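Local coordinates for protein CalG4 (Micromonospora echinospora, PDB 3IA7) that adopts the two-domain GT-B fold and is related to the erythromycin biosynthesis protein CIII family, at residues R31-T36 with E392-L397; A115-A120 with W182-G187; A160-L165 with T176-Y181. One frame throughout, in Å; residues are numbered along the deposited sequence.

Contact 1: R31-T36 with E392-L397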
loop_
_atom_site.group_PDB
_atom_site.type_symbol
_atom_site.label_atom_id
_atom_site.label_comp_id
_atom_site.label_asym_id
_atom_site.label_seq_id
_atom_site.Cartn_x
_atom_site.Cartn_y
_atom_site.Cartn_z
ATOM N N ARG A 31 -11.445 -1.368 -13.221
ATOM C CA ARG A 31 -11.825 -1.151 -14.577
ATOM C C ARG A 31 -13.052 -1.939 -14.996
ATOM O O ARG A 31 -13.410 -1.917 -16.171
ATOM C CB ARG A 31 -10.634 -1.397 -15.511
ATOM C CG ARG A 31 -9.443 -0.495 -15.136
ATOM C CD ARG A 31 -8.203 -0.728 -16.017
ATOM N NE ARG A 31 -7.093 0.111 -15.552
ATOM C CZ ARG A 31 -6.052 0.478 -16.287
ATOM N NH1 ARG A 31 -5.922 0.058 -17.546
ATOM N NH2 ARG A 31 -5.098 1.214 -15.728
ATOM N N GLY A 32 -13.711 -2.623 -14.066
ATOM C CA GLY A 32 -14.978 -3.311 -14.412
ATOM C C GLY A 32 -14.858 -4.805 -14.756
ATOM O O GLY A 32 -15.879 -5.459 -14.974
ATOM N N HIS A 33 -13.634 -5.337 -14.790
ATOM C CA HIS A 33 -13.388 -6.763 -15.088
ATOM C C HIS A 33 -13.770 -7.683 -13.939
ATOM O O HIS A 33 -13.598 -7.335 -12.768
ATOM C CB HIS A 33 -11.944 -6.989 -15.546
ATOM C CG HIS A 33 -11.565 -6.118 -16.707
ATOM N ND1 HIS A 33 -12.272 -6.129 -17.891
ATOM C CD2 HIS A 33 -10.648 -5.123 -16.824
ATOM C CE1 HIS A 33 -11.773 -5.217 -18.707
ATOM N NE2 HIS A 33 -10.771 -4.614 -18.092
ATOM N N ARG A 34 -14.329 -8.830 -14.294
ATOM C CA ARG A 34 -14.661 -9.897 -13.351
ATOM C C ARG A 34 -13.398 -10.735 -13.144
ATOM O O ARG A 34 -12.868 -11.344 -14.111
ATOM C CB ARG A 34 -15.755 -10.787 -13.949
ATOM C CG ARG A 34 -16.089 -11.964 -13.031
ATOM C CD ARG A 34 -17.119 -12.887 -13.648
ATOM N NE ARG A 34 -17.247 -14.076 -12.803
ATOM C CZ ARG A 34 -17.903 -15.173 -13.165
ATOM N NH1 ARG A 34 -18.440 -15.263 -14.381
ATOM N NH2 ARG A 34 -17.998 -16.188 -12.311
ATOM N N ILE A 35 -12.884 -10.731 -11.917
ATOM C CA ILE A 35 -11.671 -11.451 -11.592
ATOM C C ILE A 35 -11.958 -12.670 -10.727
ATOM O O ILE A 35 -12.642 -12.582 -9.684
ATOM C CB ILE A 35 -10.620 -10.561 -10.844
ATOM C CG1 ILE A 35 -10.534 -9.140 -11.441
ATOM C CG2 ILE A 35 -9.237 -11.338 -10.732
ATOM C CD1 ILE A 35 -10.036 -9.144 -12.963
ATOM N N THR A 36 -11.494 -13.831 -11.192
ATOM C CA THR A 36 -11.572 -15.043 -10.418
ATOM C C THR A 36 -10.122 -15.402 -10.099
ATOM O O THR A 36 -9.243 -15.205 -10.942
ATOM C CB THR A 36 -12.248 -16.153 -11.233
ATOM O OG1 THR A 36 -13.604 -15.757 -11.557
ATOM C CG2 THR A 36 -12.285 -17.482 -10.448
ATOM N N GLU A 392 -1.243 -2.849 -20.031
ATOM C CA GLU A 392 -0.561 -3.836 -20.888
ATOM C C GLU A 392 -1.504 -5.015 -21.057
ATOM O O GLU A 392 -1.642 -5.549 -22.136
ATOM C CB GLU A 392 0.711 -4.371 -20.229
ATOM C CG GLU A 392 1.806 -3.343 -19.978
ATOM C CD GLU A 392 2.656 -3.002 -21.188
ATOM O OE1 GLU A 392 2.617 -3.709 -22.224
ATOM O OE2 GLU A 392 3.414 -2.018 -21.083
ATOM N N VAL A 393 -2.153 -5.422 -19.977
ATOM C CA VAL A 393 -3.074 -6.552 -20.090
ATOM C C VAL A 393 -4.245 -6.182 -20.995
ATOM O O VAL A 393 -4.646 -6.982 -21.880
ATOM C CB VAL A 393 -3.603 -6.991 -18.726
ATOM C CG1 VAL A 393 -4.750 -7.999 -18.916
ATOM C CG2 VAL A 393 -2.442 -7.559 -17.797
ATOM N N GLU A 394 -4.838 -4.998 -20.780
ATOM C CA GLU A 394 -5.964 -4.595 -21.642
ATOM C C GLU A 394 -5.589 -4.443 -23.129
ATOM O O GLU A 394 -6.358 -4.847 -24.005
ATOM C CB GLU A 394 -6.665 -3.326 -21.133
ATOM C CG GLU A 394 -7.369 -3.531 -19.775
ATOM C CD GLU A 394 -8.179 -2.332 -19.400
ATOM O OE1 GLU A 394 -7.646 -1.205 -19.532
ATOM O OE2 GLU A 394 -9.350 -2.532 -18.992
ATOM N N ALA A 395 -4.403 -3.887 -23.393
ATOM C CA ALA A 395 -3.871 -3.769 -24.756
ATOM C C ALA A 395 -3.623 -5.142 -25.419
ATOM O O ALA A 395 -3.904 -5.314 -26.597
ATOM C CB ALA A 395 -2.567 -2.919 -24.781
ATOM N N TYR A 396 -3.094 -6.100 -24.654
ATOM C CA TYR A 396 -2.832 -7.459 -25.128
ATOM C C TYR A 396 -4.147 -8.081 -25.539
ATOM O O TYR A 396 -4.274 -8.628 -26.640
ATOM C CB TYR A 396 -2.127 -8.246 -24.004
ATOM C CG TYR A 396 -1.795 -9.710 -24.245
ATOM C CD1 TYR A 396 -0.937 -10.122 -25.289
ATOM C CD2 TYR A 396 -2.339 -10.676 -23.426
ATOM C CE1 TYR A 396 -0.629 -11.453 -25.475
ATOM C CE2 TYR A 396 -2.035 -12.010 -23.598
ATOM C CZ TYR A 396 -1.180 -12.397 -24.613
ATOM O OH TYR A 396 -0.835 -13.727 -24.722
ATOM N N LEU A 397 -5.159 -7.939 -24.695
ATOM C CA LEU A 397 -6.516 -8.408 -25.045
ATOM C C LEU A 397 -7.057 -7.788 -26.322
ATOM O O LEU A 397 -7.597 -8.494 -27.162
ATOM C CB LEU A 397 -7.477 -8.166 -23.899
ATOM C CG LEU A 397 -7.387 -9.105 -22.700
ATOM C CD1 LEU A 397 -8.406 -8.620 -21.660
ATOM C CD2 LEU A 397 -7.713 -10.541 -23.090
#

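Contact 2: A115-A120 with W182-G187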
loop_
_atom_site.group_PDB
_atom_site.type_symbol
_atom_site.label_atom_id
_atom_site.label_comp_id
_atom_site.label_asym_id
_atom_site.label_seq_id
_atom_site.Cartn_x
_atom_site.Cartn_y
_atom_site.Cartn_z
ATOM N N ALA A 115 0.317 -25.232 -14.973
ATOM C CA ALA A 115 -1.152 -25.078 -14.826
ATOM C C ALA A 115 -1.662 -23.969 -15.706
ATOM O O ALA A 115 -2.654 -24.112 -16.399
ATOM C CB ALA A 115 -1.493 -24.761 -13.342
ATOM N N GLY A 116 -0.980 -22.832 -15.704
ATOM C CA GLY A 116 -1.537 -21.702 -16.434
ATOM C C GLY A 116 -1.599 -21.937 -17.915
ATOM O O GLY A 116 -2.593 -21.643 -18.569
ATOM N N ARG A 117 -0.497 -22.448 -18.453
ATOM C CA ARG A 117 -0.398 -22.684 -19.891
ATOM C C ARG A 117 -1.308 -23.853 -20.349
ATOM O O ARG A 117 -1.877 -23.801 -21.431
ATOM C CB ARG A 117 1.055 -22.940 -20.285
ATOM C CG ARG A 117 1.948 -21.713 -20.064
ATOM C CD ARG A 117 3.311 -21.951 -20.690
ATOM N NE ARG A 117 3.164 -22.140 -22.131
ATOM C CZ ARG A 117 4.006 -22.834 -22.883
ATOM N NH1 ARG A 117 5.101 -23.359 -22.359
ATOM N NH2 ARG A 117 3.749 -22.980 -24.168
ATOM N N LEU A 118 -1.459 -24.877 -19.510
ATOM C CA LEU A 118 -2.390 -25.982 -19.848
ATOM C C LEU A 118 -3.893 -25.542 -19.832
ATOM O O LEU A 118 -4.670 -25.966 -20.662
ATOM C CB LEU A 118 -2.109 -27.224 -18.975
ATOM C CG LEU A 118 -0.684 -27.847 -19.243
ATOM C CD1 LEU A 118 -0.547 -29.094 -18.319
ATOM C CD2 LEU A 118 -0.494 -28.235 -20.746
ATOM N N LEU A 119 -4.269 -24.695 -18.877
ATOM C CA LEU A 119 -5.626 -24.112 -18.791
ATOM C C LEU A 119 -5.888 -23.341 -20.047
ATOM O O LEU A 119 -6.940 -23.513 -20.699
ATOM C CB LEU A 119 -5.715 -23.183 -17.563
ATOM C CG LEU A 119 -5.875 -23.867 -16.193
ATOM C CD1 LEU A 119 -5.883 -22.739 -15.125
ATOM C CD2 LEU A 119 -7.190 -24.684 -16.089
ATOM N N ALA A 120 -4.910 -22.529 -20.427
ATOM C CA ALA A 120 -4.991 -21.711 -21.646
ATOM C C ALA A 120 -5.126 -22.582 -22.911
ATOM O O ALA A 120 -5.915 -22.257 -23.791
ATOM C CB ALA A 120 -3.748 -20.790 -21.750
ATOM N N TRP A 182 9.176 -26.054 -21.412
ATOM C CA TRP A 182 9.499 -25.367 -20.143
ATOM C C TRP A 182 10.021 -23.981 -20.446
ATOM O O TRP A 182 9.677 -22.994 -19.736
ATOM C CB TRP A 182 10.524 -26.202 -19.361
ATOM C CG TRP A 182 10.625 -25.867 -17.883
ATOM C CD1 TRP A 182 11.109 -24.713 -17.335
ATOM C CD2 TRP A 182 10.309 -26.726 -16.790
ATOM N NE1 TRP A 182 11.032 -24.761 -15.967
ATOM C CE2 TRP A 182 10.575 -25.989 -15.590
ATOM C CE3 TRP A 182 9.798 -28.023 -16.693
ATOM C CZ2 TRP A 182 10.347 -26.504 -14.325
ATOM C CZ3 TRP A 182 9.553 -28.552 -15.386
ATOM C CH2 TRP A 182 9.839 -27.787 -14.235
ATOM N N ASP A 183 10.800 -23.865 -21.525
ATOM C CA ASP A 183 11.437 -22.589 -21.939
ATOM C C ASP A 183 10.627 -21.668 -22.841
ATOM O O ASP A 183 11.091 -20.577 -23.152
ATOM C CB ASP A 183 12.816 -22.843 -22.607
ATOM C CG ASP A 183 13.817 -23.396 -21.643
ATOM O OD1 ASP A 183 13.633 -23.172 -20.428
ATOM O OD2 ASP A 183 14.765 -24.095 -22.091
ATOM N N GLU A 184 9.421 -22.064 -23.276
ATOM C CA GLU A 184 8.662 -21.208 -24.174
ATOM C C GLU A 184 8.250 -19.901 -23.509
ATOM O O GLU A 184 7.906 -19.892 -22.332
ATOM C CB GLU A 184 7.417 -21.927 -24.689
ATOM C CG GLU A 184 7.819 -23.008 -25.674
ATOM C CD GLU A 184 6.615 -23.675 -26.274
ATOM O OE1 GLU A 184 5.908 -24.360 -25.547
ATOM O OE2 GLU A 184 6.406 -23.533 -27.480
ATOM N N ILE A 185 8.239 -18.830 -24.291
ATOM C CA ILE A 185 7.957 -17.453 -23.804
ATOM C C ILE A 185 6.480 -17.123 -24.009
ATOM O O ILE A 185 5.915 -17.362 -25.090
ATOM C CB ILE A 185 8.866 -16.446 -24.557
ATOM C CG1 ILE A 185 10.337 -16.768 -24.204
ATOM C CG2 ILE A 185 8.426 -14.958 -24.308
ATOM C CD1 ILE A 185 11.407 -15.854 -24.846
ATOM N N GLU A 186 5.851 -16.602 -22.972
ATOM C CA GLU A 186 4.438 -16.199 -23.017
ATOM C C GLU A 186 4.177 -15.005 -23.946
ATOM O O GLU A 186 5.087 -14.236 -24.225
ATOM C CB GLU A 186 3.921 -15.889 -21.595
ATOM C CG GLU A 186 2.377 -15.943 -21.524
ATOM C CD GLU A 186 1.797 -17.187 -22.235
ATOM O OE1 GLU A 186 1.836 -18.291 -21.660
ATOM O OE2 GLU A 186 1.364 -17.076 -23.404
ATOM N N GLY A 187 2.961 -14.897 -24.482
ATOM C CA GLY A 187 2.610 -13.750 -25.367
ATOM C C GLY A 187 2.827 -12.394 -24.669
ATOM O O GLY A 187 3.160 -11.390 -25.319
HETATM O O HOH W 1 7.032 -21.815 -20.441
HETATM O O HOH W 2 1.139 -20.492 -23.325
#

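Contact 3: A160-L165 with T176-Y181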
loop_
_atom_site.group_PDB
_atom_site.type_symbol
_atom_site.label_atom_id
_atom_site.label_comp_id
_atom_site.label_asym_id
_atom_site.label_seq_id
_atom_site.Cartn_x
_atom_site.Cartn_y
_atom_site.Cartn_z
ATOM N N ALA A 160 11.918 -39.523 -13.547
ATOM C CA ALA A 160 10.646 -39.543 -12.783
ATOM C C ALA A 160 9.742 -38.324 -13.100
ATOM O O ALA A 160 8.496 -38.431 -13.111
ATOM C CB ALA A 160 10.944 -39.597 -11.269
ATOM N N VAL A 161 10.372 -37.171 -13.324
ATOM C CA VAL A 161 9.681 -35.912 -13.616
ATOM C C VAL A 161 9.274 -35.854 -15.092
ATOM O O VAL A 161 8.144 -35.527 -15.426
ATOM C CB VAL A 161 10.558 -34.698 -13.270
ATOM C CG1 VAL A 161 9.826 -33.366 -13.543
ATOM C CG2 VAL A 161 11.006 -34.773 -11.803
ATOM N N HIS A 162 10.228 -36.171 -15.966
ATOM C CA HIS A 162 10.022 -36.167 -17.403
ATOM C C HIS A 162 8.828 -37.060 -17.788
ATOM O O HIS A 162 7.997 -36.655 -18.614
ATOM C CB HIS A 162 11.310 -36.632 -18.115
ATOM C CG HIS A 162 11.203 -36.650 -19.608
ATOM N ND1 HIS A 162 10.753 -37.755 -20.308
ATOM C CD2 HIS A 162 11.427 -35.680 -20.529
ATOM C CE1 HIS A 162 10.746 -37.476 -21.602
ATOM N NE2 HIS A 162 11.143 -36.220 -21.761
ATOM N N SER A 163 8.743 -38.264 -17.203
ATOM C CA SER A 163 7.697 -39.201 -17.601
ATOM C C SER A 163 6.325 -38.632 -17.216
ATOM O O SER A 163 5.370 -38.704 -18.002
ATOM C CB SER A 163 7.923 -40.599 -17.001
ATOM O OG SER A 163 7.942 -40.537 -15.584
ATOM N N VAL A 164 6.249 -38.031 -16.031
ATOM C CA VAL A 164 5.000 -37.450 -15.561
ATOM C C VAL A 164 4.611 -36.314 -16.483
ATOM O O VAL A 164 3.464 -36.148 -16.821
ATOM C CB VAL A 164 5.091 -36.922 -14.097
ATOM C CG1 VAL A 164 3.884 -36.016 -13.787
ATOM C CG2 VAL A 164 5.139 -38.112 -13.125
ATOM N N LEU A 165 5.576 -35.491 -16.844
ATOM C CA LEU A 165 5.303 -34.335 -17.671
ATOM C C LEU A 165 4.943 -34.634 -19.124
ATOM O O LEU A 165 4.022 -33.997 -19.675
ATOM C CB LEU A 165 6.446 -33.281 -17.548
ATOM C CG LEU A 165 6.498 -32.514 -16.203
ATOM C CD1 LEU A 165 7.670 -31.607 -16.208
ATOM C CD2 LEU A 165 5.236 -31.669 -15.847
ATOM N N THR A 176 5.246 -31.111 -27.630
ATOM C CA THR A 176 6.490 -30.354 -27.569
ATOM C C THR A 176 7.395 -31.066 -26.558
ATOM O O THR A 176 6.923 -31.435 -25.484
ATOM C CB THR A 176 6.185 -28.924 -27.105
ATOM O OG1 THR A 176 5.168 -28.360 -27.955
ATOM C CG2 THR A 176 7.438 -28.028 -27.064
ATOM N N PRO A 177 8.683 -31.305 -26.907
ATOM C CA PRO A 177 9.628 -31.855 -25.928
ATOM C C PRO A 177 9.572 -31.061 -24.604
ATOM O O PRO A 177 9.435 -29.834 -24.604
ATOM C CB PRO A 177 10.977 -31.638 -26.619
ATOM C CG PRO A 177 10.623 -31.825 -28.076
ATOM C CD PRO A 177 9.364 -31.031 -28.188
ATOM N N VAL A 178 9.713 -31.765 -23.485
ATOM C CA VAL A 178 9.504 -31.171 -22.150
ATOM C C VAL A 178 10.411 -29.999 -21.838
ATOM O O VAL A 178 9.920 -28.974 -21.399
ATOM C CB VAL A 178 9.640 -32.241 -21.019
ATOM C CG1 VAL A 178 9.579 -31.614 -19.627
ATOM C CG2 VAL A 178 8.572 -33.300 -21.165
ATOM N N LYS A 179 11.725 -30.131 -22.086
ATOM C CA LYS A 179 12.636 -29.031 -21.826
ATOM C C LYS A 179 12.315 -27.796 -22.724
ATOM O O LYS A 179 12.339 -26.660 -22.249
ATOM C CB LYS A 179 14.076 -29.505 -22.024
ATOM C CG LYS A 179 15.101 -28.737 -21.236
ATOM C CD LYS A 179 16.517 -29.361 -21.522
ATOM C CE LYS A 179 17.537 -28.787 -20.566
ATOM N NZ LYS A 179 18.805 -29.580 -20.601
ATOM N N GLU A 180 12.042 -28.027 -24.014
ATOM C CA GLU A 180 11.610 -26.967 -24.930
ATOM C C GLU A 180 10.360 -26.231 -24.458
ATOM O O GLU A 180 10.316 -25.023 -24.399
ATOM C CB GLU A 180 11.333 -27.542 -26.314
ATOM C CG GLU A 180 11.123 -26.454 -27.369
ATOM C CD GLU A 180 10.759 -27.004 -28.762
ATOM O OE1 GLU A 180 11.097 -28.169 -29.049
ATOM O OE2 GLU A 180 10.146 -26.257 -29.554
ATOM N N TYR A 181 9.333 -26.990 -24.128
ATOM C CA TYR A 181 8.096 -26.449 -23.562
ATOM C C TYR A 181 8.344 -25.559 -22.333
ATOM O O TYR A 181 7.793 -24.442 -22.240
ATOM C CB TYR A 181 7.198 -27.614 -23.160
ATOM C CG TYR A 181 5.864 -27.187 -22.627
ATOM C CD1 TYR A 181 4.799 -26.943 -23.493
ATOM C CD2 TYR A 181 5.673 -26.994 -21.244
ATOM C CE1 TYR A 181 3.545 -26.524 -22.983
ATOM C CE2 TYR A 181 4.423 -26.588 -20.730
ATOM C CZ TYR A 181 3.365 -26.375 -21.624
ATOM O OH TYR A 181 2.151 -25.953 -21.098
HETATM O O HOH W 3 10.784 -34.474 -23.960
#

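Contact 1: R31-T36 with E392-L397
The carboxylate of Glu394 extends from the last helix of the chain and is gripped on both oxygens, by His33 and by Arg31. The tight half is at the histidine. NE2 of His33 donates to OE2 of Glu394 over 2.7 Å, nearly straight at 171°, with the oxygen in the plane of the ring and accepting the N-H with its anti lone pair. Ring and carboxylate planes stand 86° apart, and on the far side of the buried ring ND1 is hydrogen-bonded to the backbone N of Arg5, which fixes the ring's rotation.

The looser half lies in the more exposed part of the contact. Arg31 runs extended from CG to NE, bringing NH1 to within 2.9 Å of Glu394 OE1 in a salt bridge in which the nitrogen comes to the oxygen from 55° above the carboxylate plane. The guanidinium is shared: NH1 also pairs with Asp391 and NE with Glu27, so Glu394 is one of three acids around it. Gly32, at a positive phi, is the C-prime residue of a Schellman motif that ends helix 15-30 and turns the chain into strand 34-39. The C-terminal helix, 385-400, thus comes back from the second domain to lie on the first, a return crossing typical of the GT-B fold.

Contact 2: A115-A120 with W182-G187
This is a polar surface contact, built on Arg117 of helix 113-123 and two glutamates, Glu184 and Glu186, of the loop that leads from helix 178-182 to strand 189-191. The main bond is a salt bridge: Arg117 NH2 lies 2.9 Å from Glu184 OE1, with an N-H...O angle of 166°. The oxygen sits in the guanidinium plane at its edge, yet the nitrogen comes from well above the carboxylate plane, 63° out of it, so the two flat groups meet steeply rather than side by side. A second, weak bond runs from NH1 to the same OE1 at 3.4 Å. The arginine chain bends at chi3 (62°), which turns the guanidinium from the line of its CB-CG-CD stem.

Glu186 takes the other end of the group without a direct bond. Its OE1 rests 3.8 Å from Arg117 CG, and a water links the charges, accepting from Arg117 NE at 2.9 Å and donating to Glu186 OE1 at 2.8 Å. That oxygen is also hydrogen-bonded to Tyr108 OH, while OE2 takes the backbone N of Gly187 at 2.9 Å and so ties the side chain to its own loop. Another water lies between Arg117 NH1 and the carbonyls of Trp182 and Glu184.

Tyr181, near the end of helix 178-182, adds a cation-pi contact to the guanidinium. Next to Arg117 in sequence, Leu118 and Leu119 pack on helix 75-98, Leu118 also meets helix 159-170, and Glu186 leans on Ala127 and Arg129 of strand 127-131.

Contact 3: A160-L165 with T176-Y181
Two helices of the N-terminal half, 159-170 and the short 178-182, pack here through Val178, the first residue of the short helix, whose forked side chain faces His162 and Leu165. The two methyls differ in their closest partner. CG1, anti to the backbone N (chi1 174°), touches Leu165 CD1 at 3.9 Å, and the two side chains cross at about a right angle. CG2 lies 3.8 Å from His162 CD2 and nearly as close to NE2, approaching the ring obliquely. His162 swings its ring there with CG opposite the backbone N (chi1 -179°).

Pro177 holds the N-cap position of the short helix, and its O accepts from Tyr181 N at 2.9 Å, closing the first turn. In such a turn the leading N-H groups have no preceding helical turn to supply a carbonyl. For Val178 a water fills that role: its oxygen accepts from Val178 N at 3.0 Å and is hydrogen-bonded to His162 NE2 at 2.8 Å, so the histidine touches the valine by carbon and reaches its amide through water. The pair Leu165 and Val178 is buried, while His162 is partly exposed. Leu165 packs further on Val84 of helix 75-98 and on Ile114 of helix 113-123; Val178 also meets Ala156 and Val166, and next to it Lys179 forms a salt bridge with Asp157.

How the contacts relate
The contacts are nested along the chain: contact 3 lies inside the loop closed by contact 2, and both lie inside the far longer loop of contact 1. All three lie on the domain built on the seven-stranded parallel sheet, contact 1 through the returning C-terminal helix. Contacts 2 and 3 are neighbours, centres about 13 Å apart, and share helix 178-182, whose following loop belongs to contact 2; Arg117 NH1 lies 2.9 Å from Tyr181 O, and Trp182 CZ3 packs 3.7 Å from Leu165 CD1. Contact 1, its centre about 18 Å from that of contact 2, joins it where Tyr396 OH approaches Gly187 CA at 3.5 Å. Segment 182-187 thus links the returning helix to helix 113-123.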